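Local coordinates for LacI family sugar-binding transcriptional regulator (Enterococcus faecalis V583, PDB 4RK0), which probably binds DNA regulatory sequences as a LacI-type repressor under the control of a sugar ligand, and carries ribose in this structure, at residues 10-15 against 66-71; 30-35 against 236-241; 123-128 against 178-183. All blocks are in the same frame, centred on the assembly; numbering follows the deposited sequence.

Contacts 1 and 2 share the N-terminal lobe; contact 3 lies in the C-terminal lobe, about 37 and 39 Å from them between centres, so the set samples both halves of a type I periplasmic-binding-protein fold that closes round ribose. Contact 1 pairs two strands of the mixed sheet, and contact 2 packs two helices against each other over one face of that sheet. Their centres are about 12 Å apart, and they touch where Thr240 meets Val68 and Leu33 meets Ile10. Along the chain, residues 30-35 fall between the segments of contact 1, while 236-241 follow both segments of contact 3: the chain builds much of one lobe, crosses to the other, and returns with strand 228-230, helix 233-249 and strand 257-265 to complete the first.

Contact 1 of 3, residues 10-15 against 66-71; sequences IGVIVP and GFVIAS
Ile10 and Val68 meet through their CG2 methyls, 4.1 Å apart, on one face of the sheet, and Val12 sets its own CG2 beside Val68 CB on the same side. The other face carries Ile13, Phe67 and Ile69. There Phe67 brings CD1 to within 3.8 Å of Gly11 CA; with no side chain on Gly11, the ring can come in close to the main chain. Ile13 CG2, anti to the backbone N (chi1 -46° for CG1), reaches forward to Ser71 CB at 3.9 Å. Between these two layers the backbones run parallel, the axes of the two strand segments diverging by 14°. Gly11 N gives its hydrogen to Gly66 O (2.8 Å), Val68 N to Gly11 O (2.8 Å), Ile13 N to Val68 O (2.9 Å), and Ala70 N to Ile13 O (2.9 Å), just past the end of strand 66-69. At the outer end Pro15 lies against Ala70, its side chain about 6 Å from the bound ribose, while Ser71 OG bonds to Glu73 N. Strand 9-14 is bonded on its other side to strand 39-44; helix 233-249 covers Ile10 and Val68 through Leu244, and strand 90-93 flanks Val68 with Ile91 and Leu93.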
ATOM      1  N   ILE A  10      -1.136  -8.667  19.472  1.00 29.40           N
ATOM      2  CA  ILE A  10      -2.329  -7.901  19.134  1.00 24.60           C
ATOM      3  C   ILE A  10      -2.869  -8.262  17.741  1.00 41.45           C
ATOM      4  O   ILE A  10      -2.147  -8.149  16.759  1.00 39.57           O
ATOM      5  CB  ILE A  10      -2.035  -6.405  19.083  1.00 30.80           C
ATOM      6  CG1 ILE A  10      -1.445  -5.935  20.415  1.00 36.10           C
ATOM      7  CG2 ILE A  10      -3.293  -5.625  18.704  1.00 35.17           C
ATOM      8  CD1 ILE A  10      -2.437  -5.884  21.555  1.00 35.73           C
ATOM      9  N   GLY A  11      -4.141  -8.651  17.639  1.00 30.58           N
ATOM     10  CA  GLY A  11      -4.743  -8.951  16.318  1.00 32.61           C
ATOM     11  C   GLY A  11      -5.312  -7.716  15.652  1.00 36.60           C
ATOM     12  O   GLY A  11      -5.983  -6.953  16.294  1.00 30.37           O
ATOM     13  N   VAL A  12      -5.000  -7.494  14.371  1.00 33.04           N
ATOM     14  CA  VAL A  12      -5.446  -6.302  13.686  1.00 30.47           C
ATOM     15  C   VAL A  12      -6.221  -6.714  12.454  1.00 26.25           C
ATOM     16  O   VAL A  12      -5.674  -7.399  11.604  1.00 31.32           O
ATOM     17  CB  VAL A  12      -4.255  -5.454  13.229  1.00 31.19           C
ATOM     18  CG1 VAL A  12      -4.778  -4.241  12.453  1.00 33.61           C
ATOM     19  CG2 VAL A  12      -3.430  -5.032  14.448  1.00 39.78           C
ATOM     20  N   ILE A  13      -7.495  -6.334  12.418  1.00 27.66           N
ATOM     21  CA  ILE A  13      -8.416  -6.730  11.383  1.00 28.31           C
ATOM     22  C   ILE A  13      -8.780  -5.500  10.566  1.00 28.10           C
ATOM     23  O   ILE A  13      -9.473  -4.602  11.035  1.00 30.62           O
ATOM     24  CB  ILE A  13      -9.740  -7.308  11.972  1.00 33.26           C
ATOM     25  CG1 ILE A  13      -9.479  -8.302  13.103  1.00 38.71           C
ATOM     26  CG2 ILE A  13     -10.604  -7.879  10.861  1.00 34.67           C
ATOM     27  CD1 ILE A  13      -8.637  -9.489  12.751  1.00 54.71           C
ATOM     28  N   VAL A  14      -8.309  -5.456   9.322  1.00 28.56           N
ATOM     29  CA  VAL A  14      -8.635  -4.335   8.442  1.00 22.49           C
ATOM     30  C   VAL A  14      -9.255  -4.864   7.139  1.00 20.63           C
ATOM     31  O   VAL A  14      -9.088  -6.033   6.829  1.00 32.04           O
ATOM     32  CB  VAL A  14      -7.381  -3.509   8.107  1.00 36.43           C
ATOM     33  CG1 VAL A  14      -6.842  -2.876   9.376  1.00 38.38           C
ATOM     34  CG2 VAL A  14      -6.336  -4.383   7.476  1.00 31.51           C
ATOM     35  N   PRO A  15      -9.940  -3.999   6.392  1.00 28.36           N
ATOM     36  CA  PRO A  15     -10.569  -4.394   5.146  1.00 41.85           C
ATOM     37  C   PRO A  15      -9.585  -4.880   4.106  1.00 37.99           C
ATOM     38  O   PRO A  15      -9.894  -5.830   3.406  1.00 41.71           O
ATOM     39  CB  PRO A  15     -11.277  -3.116   4.689  1.00 29.87           C
ATOM     40  CG  PRO A  15     -11.563  -2.374   5.949  1.00 29.78           C
ATOM     41  CD  PRO A  15     -10.363  -2.652   6.817  1.00 23.55           C
ATOM     42  N   GLY A  66      -5.110  -8.689  22.660  1.00 34.10           N
ATOM     43  CA  GLY A  66      -6.074  -7.655  22.296  1.00 30.02           C
ATOM     44  C   GLY A  66      -6.279  -7.553  20.788  1.00 28.70           C
ATOM     45  O   GLY A  66      -5.466  -8.065  20.029  1.00 33.46           O
ATOM     46  N   PHE A  67      -7.393  -6.949  20.405  1.00 28.70           N
ATOM     47  CA  PHE A  67      -7.802  -6.828  18.991  1.00 34.73           C
ATOM     48  C   PHE A  67      -8.091  -5.391  18.596  1.00 39.08           C
ATOM     49  O   PHE A  67      -8.797  -4.674  19.289  1.00 32.32           O
ATOM     50  CB  PHE A  67      -9.101  -7.630  18.688  1.00 36.10           C
ATOM     51  CG  PHE A  67      -8.882  -9.098  18.458  1.00 40.45           C
ATOM     52  CD1 PHE A  67      -8.367  -9.549  17.257  1.00 37.10           C
ATOM     53  CD2 PHE A  67      -9.216 -10.038  19.435  1.00 38.94           C
ATOM     54  CE1 PHE A  67      -8.168 -10.912  17.034  1.00 39.73           C
ATOM     55  CE2 PHE A  67      -9.015 -11.396  19.218  1.00 36.51           C
ATOM     56  CZ  PHE A  67      -8.488 -11.832  18.020  1.00 33.60           C
ATOM     57  N   VAL A  68      -7.564  -4.985  17.441  1.00 30.27           N
ATOM     58  CA  VAL A  68      -8.006  -3.749  16.789  1.00 30.62           C
ATOM     59  C   VAL A  68      -8.930  -4.176  15.629  1.00 28.34           C
ATOM     60  O   VAL A  68      -8.489  -4.947  14.785  1.00 28.87           O
ATOM     61  CB  VAL A  68      -6.798  -2.991  16.168  1.00 31.31           C
ATOM     62  CG1 VAL A  68      -7.266  -1.717  15.494  1.00 27.83           C
ATOM     63  CG2 VAL A  68      -5.749  -2.687  17.237  1.00 31.50           C
ATOM     64  N   ILE A  69     -10.138  -3.637  15.593  1.00 25.84           N
ATOM     65  CA  ILE A  69     -11.188  -4.057  14.648  1.00 27.59           C
ATOM     66  C   ILE A  69     -11.637  -2.862  13.818  1.00 24.99           C
ATOM     67  O   ILE A  69     -12.300  -1.960  14.282  1.00 29.48           O
ATOM     68  CB  ILE A  69     -12.397  -4.776  15.338  1.00 25.00           C
ATOM     69  CG1 ILE A  69     -11.892  -5.984  16.141  1.00 33.46           C
ATOM     70  CG2 ILE A  69     -13.398  -5.211  14.261  1.00 33.79           C
ATOM     71  CD1 ILE A  69     -12.865  -6.574  17.139  1.00 39.00           C
ATOM     72  N   ALA A  70     -11.213  -2.870  12.555  1.00 29.82           N
ATOM     73  CA  ALA A  70     -11.521  -1.809  11.644  1.00 26.78           C
ATOM     74  C   ALA A  70     -12.488  -2.272  10.534  1.00 34.57           C
ATOM     75  O   ALA A  70     -12.807  -1.479   9.660  1.00 31.01           O
ATOM     76  CB  ALA A  70     -10.233  -1.281  10.993  1.00 29.89           C
ATOM     77  N   SER A  71     -12.905  -3.542  10.556  1.00 29.65           N
ATOM     78  CA  SER A  71     -13.749  -4.141   9.499  1.00 25.21           C
ATOM     79  C   SER A  71     -15.132  -4.433  10.062  1.00 34.41           C
ATOM     80  O   SER A  71     -15.238  -4.951  11.165  1.00 33.26           O
ATOM     81  CB  SER A  71     -13.087  -5.449   8.995  1.00 36.83           C
ATOM     82  OG  SER A  71     -13.984  -6.270   8.259  1.00 32.67           O
TER

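Contact 2 of 3, residues 30-35 against 236-241; sequences ESVLYK and LGQTTA
Val32 holds CG1 anti to its backbone N (chi1 166°), which spreads both methyls over helix 233-249: CG1 rests on Ala241 CB at 3.7 Å, and Val32 CG2 lies 3.7 Å from Gln238 O, in the main chain. Ser31 takes another rotamer, with OG between the backbone N and the carbonyl carbon (chi1 66°), which turns the hydroxyl to the extended side chain of Gln238. Gln238 NE2 donates to Ser31 OG over 3.0 Å, with the oxygen close to the amide plane. The same OG is hydrogen-bonded to Gly28 O, one turn back, so the hydroxyl links its own helix to its neighbour. Leu33 adds CD2 from the sheet-facing side, 4.3 Å from Ala241 CB. The axes of the two helix segments approach to 8.3 Å, at 41°. Within 236-241, Leu236 O receives Thr240 N and Thr240 OG1 from opposite faces of its carbonyl plane, the OG1 bond being 2.7 Å long. Away from helix 233-249, Glu30 and Tyr34 bond to the backbone of Asn44 of the second subunit. Two helices side by side on one face of a largely parallel sheet are characteristic of the alpha/beta lobe of LacI-family regulators, which here also carries part of the dimer interface.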
ATOM      1  N   GLU A  30       1.860  -0.183  14.327  1.00 27.30           N
ATOM      2  CA  GLU A  30       3.148  -0.866  14.472  1.00 31.24           C
ATOM      3  C   GLU A  30       4.102   0.005  15.280  1.00 36.25           C
ATOM      4  O   GLU A  30       4.933  -0.499  16.054  1.00 39.40           O
ATOM      5  CB  GLU A  30       3.807  -1.126  13.117  1.00 45.87           C
ATOM      6  CG  GLU A  30       3.343  -2.336  12.320  1.00 50.39           C
ATOM      7  CD  GLU A  30       4.123  -3.594  12.672  1.00125.26           C
ATOM      8  OE1 GLU A  30       4.900  -4.084  11.818  1.00 57.95           O
ATOM      9  OE2 GLU A  30       3.973  -4.082  13.815  1.00 74.13           O
ATOM     10  N   SER A  31       4.009   1.311  15.072  1.00 31.81           N
ATOM     11  CA  SER A  31       4.958   2.240  15.702  1.00 39.65           C
ATOM     12  C   SER A  31       4.823   2.231  17.203  1.00 39.33           C
ATOM     13  O   SER A  31       5.793   2.451  17.923  1.00 35.69           O
ATOM     14  CB  SER A  31       4.805   3.672  15.173  1.00 44.02           C
ATOM     15  OG  SER A  31       3.566   4.259  15.509  1.00 39.65           O
ATOM     16  N   VAL A  32       3.602   2.023  17.678  1.00 35.36           N
ATOM     17  CA  VAL A  32       3.331   1.970  19.116  1.00 37.17           C
ATOM     18  C   VAL A  32       3.663   0.603  19.689  1.00 37.55           C
ATOM     19  O   VAL A  32       4.407   0.496  20.687  1.00 34.90           O
ATOM     20  CB  VAL A  32       1.883   2.412  19.395  1.00 34.62           C
ATOM     21  CG1 VAL A  32       1.436   2.068  20.811  1.00 42.22           C
ATOM     22  CG2 VAL A  32       1.767   3.892  19.167  1.00 32.06           C
ATOM     23  N   LEU A  33       3.156  -0.446  19.045  1.00 32.16           N
ATOM     24  CA  LEU A  33       3.428  -1.828  19.446  1.00 37.17           C
ATOM     25  C   LEU A  33       4.909  -2.149  19.580  1.00 29.64           C
ATOM     26  O   LEU A  33       5.291  -2.780  20.554  1.00 39.26           O
ATOM     27  CB  LEU A  33       2.790  -2.844  18.478  1.00 38.08           C
ATOM     28  CG  LEU A  33       1.255  -2.765  18.347  1.00 29.81           C
ATOM     29  CD1 LEU A  33       0.763  -3.951  17.526  1.00 33.44           C
ATOM     30  CD2 LEU A  33       0.515  -2.714  19.676  1.00 47.09           C
ATOM     31  N   TYR A  34       5.724  -1.738  18.611  1.00 34.05           N
ATOM     32  CA  TYR A  34       7.182  -2.040  18.603  1.00 35.19           C
ATOM     33  C   TYR A  34       7.853  -1.621  19.880  1.00 38.43           C
ATOM     34  O   TYR A  34       8.735  -2.315  20.395  1.00 33.93           O
ATOM     35  CB  TYR A  34       7.931  -1.327  17.466  1.00 38.61           C
ATOM     36  CG  TYR A  34       7.914  -2.017  16.128  1.00 51.05           C
ATOM     37  CD1 TYR A  34       6.896  -2.887  15.786  1.00 33.69           C
ATOM     38  CD2 TYR A  34       8.915  -1.780  15.181  1.00 44.62           C
ATOM     39  CE1 TYR A  34       6.871  -3.520  14.559  1.00 46.44           C
ATOM     40  CE2 TYR A  34       8.886  -2.407  13.942  1.00 58.48           C
ATOM     41  CZ  TYR A  34       7.855  -3.273  13.633  1.00 68.62           C
ATOM     42  OH  TYR A  34       7.802  -3.912  12.405  1.00 49.42           O
ATOM     43  N   LYS A  35       7.434  -0.483  20.384  1.00 32.20           N
ATOM     44  CA  LYS A  35       8.080   0.094  21.558  1.00 50.42           C
ATOM     45  C   LYS A  35       7.792  -0.706  22.816  1.00 43.07           C
ATOM     46  O   LYS A  35       8.536  -0.598  23.790  1.00 42.24           O
ATOM     47  CB  LYS A  35       7.672   1.545  21.733  1.00 40.97           C
ATOM     48  CG  LYS A  35       8.081   2.411  20.552  1.00 61.85           C
ATOM     49  CD  LYS A  35       8.158   3.893  20.879  1.00 94.33           C
ATOM     50  CE  LYS A  35       8.628   4.675  19.658  1.00 94.72           C
ATOM     51  NZ  LYS A  35       9.186   6.010  20.000  1.00144.06           N
ATOM     52  N   LEU A 236      -4.194   8.207  13.734  1.00 31.17           N
ATOM     53  CA  LEU A 236      -5.293   7.298  14.075  1.00 27.37           C
ATOM     54  C   LEU A 236      -4.762   5.932  14.510  1.00 27.81           C
ATOM     55  O   LEU A 236      -5.232   5.398  15.528  1.00 29.55           O
ATOM     56  CB  LEU A 236      -6.226   7.147  12.866  1.00 25.98           C
ATOM     57  CG  LEU A 236      -7.392   6.187  12.981  1.00 28.40           C
ATOM     58  CD1 LEU A 236      -8.287   6.537  14.149  1.00 34.16           C
ATOM     59  CD2 LEU A 236      -8.123   6.196  11.624  1.00 31.01           C
ATOM     60  N   GLY A 237      -3.759   5.398  13.794  1.00 25.08           N
ATOM     61  CA  GLY A 237      -3.173   4.121  14.138  1.00 28.35           C
ATOM     62  C   GLY A 237      -2.416   4.192  15.468  1.00 35.32           C
ATOM     63  O   GLY A 237      -2.508   3.289  16.287  1.00 28.72           O
ATOM     64  N   GLN A 238      -1.669   5.265  15.687  1.00 34.63           N
ATOM     65  CA  GLN A 238      -0.984   5.424  16.969  1.00 42.25           C
ATOM     66  C   GLN A 238      -1.968   5.503  18.152  1.00 27.37           C
ATOM     67  O   GLN A 238      -1.771   4.847  19.196  1.00 29.41           O
ATOM     68  CB  GLN A 238      -0.091   6.660  16.947  1.00 30.03           C
ATOM     69  CG  GLN A 238       1.130   6.490  16.048  1.00 28.65           C
ATOM     70  CD  GLN A 238       2.173   7.546  16.365  1.00 44.91           C
ATOM     71  OE1 GLN A 238       1.843   8.718  16.521  1.00 39.85           O
ATOM     72  NE2 GLN A 238       3.418   7.132  16.505  1.00 39.18           N
ATOM     73  N   THR A 239      -2.987   6.321  18.010  1.00 28.86           N
ATOM     74  CA  THR A 239      -3.946   6.540  19.069  1.00 41.21           C
ATOM     75  C   THR A 239      -4.739   5.262  19.383  1.00 56.79           C
ATOM     76  O   THR A 239      -4.995   4.925  20.546  1.00 28.37           O
ATOM     77  CB  THR A 239      -4.944   7.639  18.696  1.00 31.23           C
ATOM     78  OG1 THR A 239      -4.271   8.845  18.305  1.00 33.47           O
ATOM     79  CG2 THR A 239      -5.854   7.956  19.883  1.00 37.57           C
ATOM     80  N   THR A 240      -5.122   4.552  18.330  1.00 30.55           N
ATOM     81  CA  THR A 240      -5.823   3.276  18.468  1.00 27.19           C
ATOM     82  C   THR A 240      -5.026   2.233  19.250  1.00 35.09           C
ATOM     83  O   THR A 240      -5.555   1.603  20.159  1.00 35.93           O
ATOM     84  CB  THR A 240      -6.231   2.767  17.042  1.00 30.73           C
ATOM     85  OG1 THR A 240      -7.165   3.699  16.459  1.00 35.76           O
ATOM     86  CG2 THR A 240      -6.862   1.430  17.108  1.00 37.20           C
ATOM     87  N   ALA A 241      -3.750   2.062  18.913  1.00 24.51           N
ATOM     88  CA  ALA A 241      -2.882   1.110  19.616  1.00 29.21           C
ATOM     89  C   ALA A 241      -2.668   1.566  21.048  1.00 38.63           C
ATOM     90  O   ALA A 241      -2.606   0.748  21.968  1.00 40.92           O
ATOM     91  CB  ALA A 241      -1.538   0.981  18.914  1.00 30.41           C
TER

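Contact 3 of 3, residues 123-128 against 178-183; sequences QRHEQV and ESTGIF
His125 ND1 and Thr180 OG1 form a short, almost straight hydrogen bond of 2.6 Å, with the hydroxyl at the edge of the imidazole and near its plane; Thr180 CB lies in that plane as well. Thr180 carries OG1 between its backbone N and carbonyl carbon (chi1 60°), which aims the hydroxyl back at the loop before strand 127-132. A water also bonded to this OG1, at 2.7 Å, accepts from Glu126 N at 2.6 Å, so the hydroxyl is tied to the loop both directly, through His125, and through the water. The backbone of the same residue is gripped too: Thr180 N donates to Gln127 O at 3.0 Å, tilted 23° from the carbonyl plane. From here the two segments enter the four-stranded parallel sheet of the C-terminal lobe as neighbouring strands, 127-132 next to 181-184, with Val128 opposite Gly181 in the first bridge; strands 154-159 and 209-211 flank the pair. Just before His125 in the chain, Arg124, at positive phi, closes helix 109-122 in a Schellman motif, and His125 NE2 bonds to Ala271 O, so the imidazole is held at both nitrogens. Val128 CA comes 3.2 Å from Gly181 O in a CA-H...O contact, whereas Gly181 N is buried here without a partner. Farther out, Gln127 and Glu178 run alongside each other in the same direction, with Gln127 NE2 3.5 Å from Glu178 CB and the amide and carboxylate planes 70° apart. Ser179 fits its CB against Gln127 O at 3.6 Å and also touches Ile129.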
ATOM      1  N   GLN A 123     -16.062  26.985  -5.501  1.00 31.74           N
ATOM      2  CA  GLN A 123     -15.726  26.903  -6.920  1.00 34.36           C
ATOM      3  C   GLN A 123     -16.957  26.979  -7.823  1.00 34.24           C
ATOM      4  O   GLN A 123     -16.874  26.774  -9.028  1.00 33.60           O
ATOM      5  CB  GLN A 123     -14.965  25.605  -7.176  1.00 25.08           C
ATOM      6  CG  GLN A 123     -13.673  25.455  -6.374  1.00 31.20           C
ATOM      7  CD  GLN A 123     -12.536  26.336  -6.875  1.00 46.06           C
ATOM      8  OE1 GLN A 123     -12.676  27.543  -7.045  1.00 36.70           O
ATOM      9  NE2 GLN A 123     -11.402  25.725  -7.115  1.00 32.69           N
ATOM     10  N   ARG A 124     -18.118  27.260  -7.236  1.00 34.81           N
ATOM     11  CA  ARG A 124     -19.344  27.570  -7.982  1.00 35.10           C
ATOM     12  C   ARG A 124     -19.955  26.426  -8.760  1.00 32.28           C
ATOM     13  O   ARG A 124     -20.730  26.662  -9.688  1.00 34.52           O
ATOM     14  CB  ARG A 124     -19.119  28.722  -8.953  1.00 31.30           C
ATOM     15  CG  ARG A 124     -18.252  29.821  -8.380  1.00 32.28           C
ATOM     16  CD  ARG A 124     -18.545  31.189  -8.989  1.00 56.53           C
ATOM     17  NE  ARG A 124     -17.924  31.338 -10.293  1.00 52.57           N
ATOM     18  CZ  ARG A 124     -16.742  31.903 -10.539  1.00 53.50           C
ATOM     19  NH1 ARG A 124     -16.307  31.958 -11.795  1.00 63.94           N
ATOM     20  NH2 ARG A 124     -15.976  32.396  -9.565  1.00 56.07           N
ATOM     21  N   HIS A 125     -19.657  25.191  -8.382  1.00 32.16           N
ATOM     22  CA  HIS A 125     -20.309  24.048  -9.017  1.00 28.50           C
ATOM     23  C   HIS A 125     -21.720  23.867  -8.486  1.00 34.44           C
ATOM     24  O   HIS A 125     -21.923  23.877  -7.284  1.00 35.96           O
ATOM     25  CB  HIS A 125     -19.474  22.792  -8.822  1.00 31.81           C
ATOM     26  CG  HIS A 125     -18.180  22.880  -9.551  1.00 34.00           C
ATOM     27  ND1 HIS A 125     -18.068  22.548 -10.880  1.00 33.52           N
ATOM     28  CD2 HIS A 125     -16.980  23.372  -9.177  1.00 33.38           C
ATOM     29  CE1 HIS A 125     -16.837  22.805 -11.291  1.00 30.79           C
ATOM     30  NE2 HIS A 125     -16.158  23.314 -10.282  1.00 33.78           N
ATOM     31  N   GLU A 126     -22.671  23.672  -9.399  1.00 32.61           N
ATOM     32  CA  GLU A 126     -24.079  23.647  -9.081  1.00 36.85           C
ATOM     33  C   GLU A 126     -24.680  22.275  -9.312  1.00 41.05           C
ATOM     34  O   GLU A 126     -25.746  21.946  -8.761  1.00 34.55           O
ATOM     35  CB  GLU A 126     -24.815  24.723  -9.929  1.00 32.59           C
ATOM     36  CG  GLU A 126     -24.240  26.138  -9.866  1.00 88.61           C
ATOM     37  CD  GLU A 126     -24.984  27.138 -10.752  1.00 86.89           C
ATOM     38  OE1 GLU A 126     -25.673  26.716 -11.702  1.00 66.15           O
ATOM     39  OE2 GLU A 126     -24.880  28.363 -10.499  1.00 65.46           O
ATOM     40  N   GLN A 127     -24.007  21.476 -10.137  1.00 38.60           N
ATOM     41  CA  GLN A 127     -24.403  20.103 -10.387  1.00 29.42           C
ATOM     42  C   GLN A 127     -23.209  19.228 -10.128  1.00 32.78           C
ATOM     43  O   GLN A 127     -22.189  19.340 -10.823  1.00 29.20           O
ATOM     44  CB  GLN A 127     -24.873  19.934 -11.823  1.00 34.24           C
ATOM     45  CG  GLN A 127     -25.990  20.905 -12.194  1.00 46.58           C
ATOM     46  CD  GLN A 127     -26.509  20.685 -13.598  1.00 78.43           C
ATOM     47  OE1 GLN A 127     -26.277  21.500 -14.487  1.00 54.62           O
ATOM     48  NE2 GLN A 127     -27.210  19.580 -13.806  1.00 48.35           N
ATOM     49  N   VAL A 128     -23.325  18.406  -9.106  1.00 28.42           N
ATOM     50  CA  VAL A 128     -22.233  17.530  -8.694  1.00 35.40           C
ATOM     51  C   VAL A 128     -22.650  16.092  -8.547  1.00 37.83           C
ATOM     52  O   VAL A 128     -23.823  15.770  -8.379  1.00 35.98           O
ATOM     53  CB  VAL A 128     -21.620  17.969  -7.361  1.00 33.01           C
ATOM     54  CG1 VAL A 128     -21.069  19.376  -7.457  1.00 33.33           C
ATOM     55  CG2 VAL A 128     -22.645  17.851  -6.229  1.00 33.70           C
ATOM     56  N   GLU A 178     -24.882  16.026 -16.675  1.00 46.23           N
ATOM     57  CA  GLU A 178     -24.565  17.456 -16.816  1.00 40.17           C
ATOM     58  C   GLU A 178     -23.663  17.998 -15.693  1.00 36.94           C
ATOM     59  O   GLU A 178     -23.429  19.214 -15.599  1.00 39.87           O
ATOM     60  CB  GLU A 178     -25.867  18.274 -16.792  1.00 57.63           C
ATOM     61  CG  GLU A 178     -26.798  18.036 -17.966  1.00 62.54           C
ATOM     62  CD  GLU A 178     -26.683  19.121 -19.007  1.00101.30           C
ATOM     63  OE1 GLU A 178     -27.715  19.750 -19.326  1.00 78.99           O
ATOM     64  OE2 GLU A 178     -25.556  19.355 -19.483  1.00 68.14           O
ATOM     65  N   SER A 179     -23.185  17.107 -14.833  1.00 33.71           N
ATOM     66  CA  SER A 179     -22.384  17.503 -13.675  1.00 35.85           C
ATOM     67  C   SER A 179     -20.998  18.060 -14.047  1.00 34.65           C
ATOM     68  O   SER A 179     -20.435  17.744 -15.108  1.00 41.07           O
ATOM     69  CB  SER A 179     -22.253  16.323 -12.720  1.00 38.58           C
ATOM     70  OG  SER A 179     -23.491  15.993 -12.105  1.00 46.38           O
ATOM     71  N   THR A 180     -20.465  18.914 -13.181  1.00 30.88           N
ATOM     72  CA  THR A 180     -19.201  19.591 -13.415  1.00 30.18           C
ATOM     73  C   THR A 180     -18.183  19.327 -12.311  1.00 32.16           C
ATOM     74  O   THR A 180     -17.000  19.579 -12.485  1.00 30.28           O
ATOM     75  CB  THR A 180     -19.457  21.109 -13.534  1.00 33.64           C
ATOM     76  OG1 THR A 180     -20.051  21.601 -12.307  1.00 30.63           O
ATOM     77  CG2 THR A 180     -20.406  21.359 -14.690  1.00 42.54           C
ATOM     78  N   GLY A 181     -18.643  18.808 -11.180  1.00 29.87           N
ATOM     79  CA  GLY A 181     -17.812  18.612  -9.994  1.00 26.90           C
ATOM     80  C   GLY A 181     -18.078  17.227  -9.444  1.00 29.25           C
ATOM     81  O   GLY A 181     -19.197  16.781  -9.435  1.00 26.61           O
ATOM     82  N   ILE A 182     -17.056  16.546  -8.951  1.00 26.39           N
ATOM     83  CA  ILE A 182     -17.245  15.188  -8.491  1.00 28.18           C
ATOM     84  C   ILE A 182     -16.612  15.071  -7.130  1.00 26.75           C
ATOM     85  O   ILE A 182     -15.462  15.472  -6.960  1.00 28.29           O
ATOM     86  CB  ILE A 182     -16.601  14.145  -9.436  1.00 24.43           C
ATOM     87  CG1 ILE A 182     -17.092  14.312 -10.862  1.00 26.28           C
ATOM     88  CG2 ILE A 182     -16.826  12.720  -8.944  1.00 24.89           C
ATOM     89  CD1 ILE A 182     -16.133  13.715 -11.888  1.00 28.71           C
ATOM     90  N   PHE A 183     -17.382  14.580  -6.149  1.00 24.10           N
ATOM     91  CA  PHE A 183     -16.821  14.188  -4.837  1.00 26.08           C
ATOM     92  C   PHE A 183     -16.595  12.693  -4.829  1.00 31.94           C
ATOM     93  O   PHE A 183     -17.553  11.928  -4.797  1.00 25.07           O
ATOM     94  CB  PHE A 183     -17.769  14.645  -3.670  1.00 20.84           C
ATOM     95  CG  PHE A 183     -17.314  14.275  -2.287  1.00 26.53           C
ATOM     96  CD1 PHE A 183     -15.974  14.156  -1.937  1.00 22.98           C
ATOM     97  CD2 PHE A 183     -18.281  14.085  -1.278  1.00 32.14           C
ATOM     98  CE1 PHE A 183     -15.604  13.821  -0.644  1.00 24.49           C
ATOM     99  CE2 PHE A 183     -17.917  13.762   0.001  1.00 24.18           C
ATOM    100  CZ  PHE A 183     -16.574  13.636   0.344  1.00 26.39           C
TER
HETATM  101  O   HOH W   1     -22.237  23.161 -11.919  1.00 31.93           O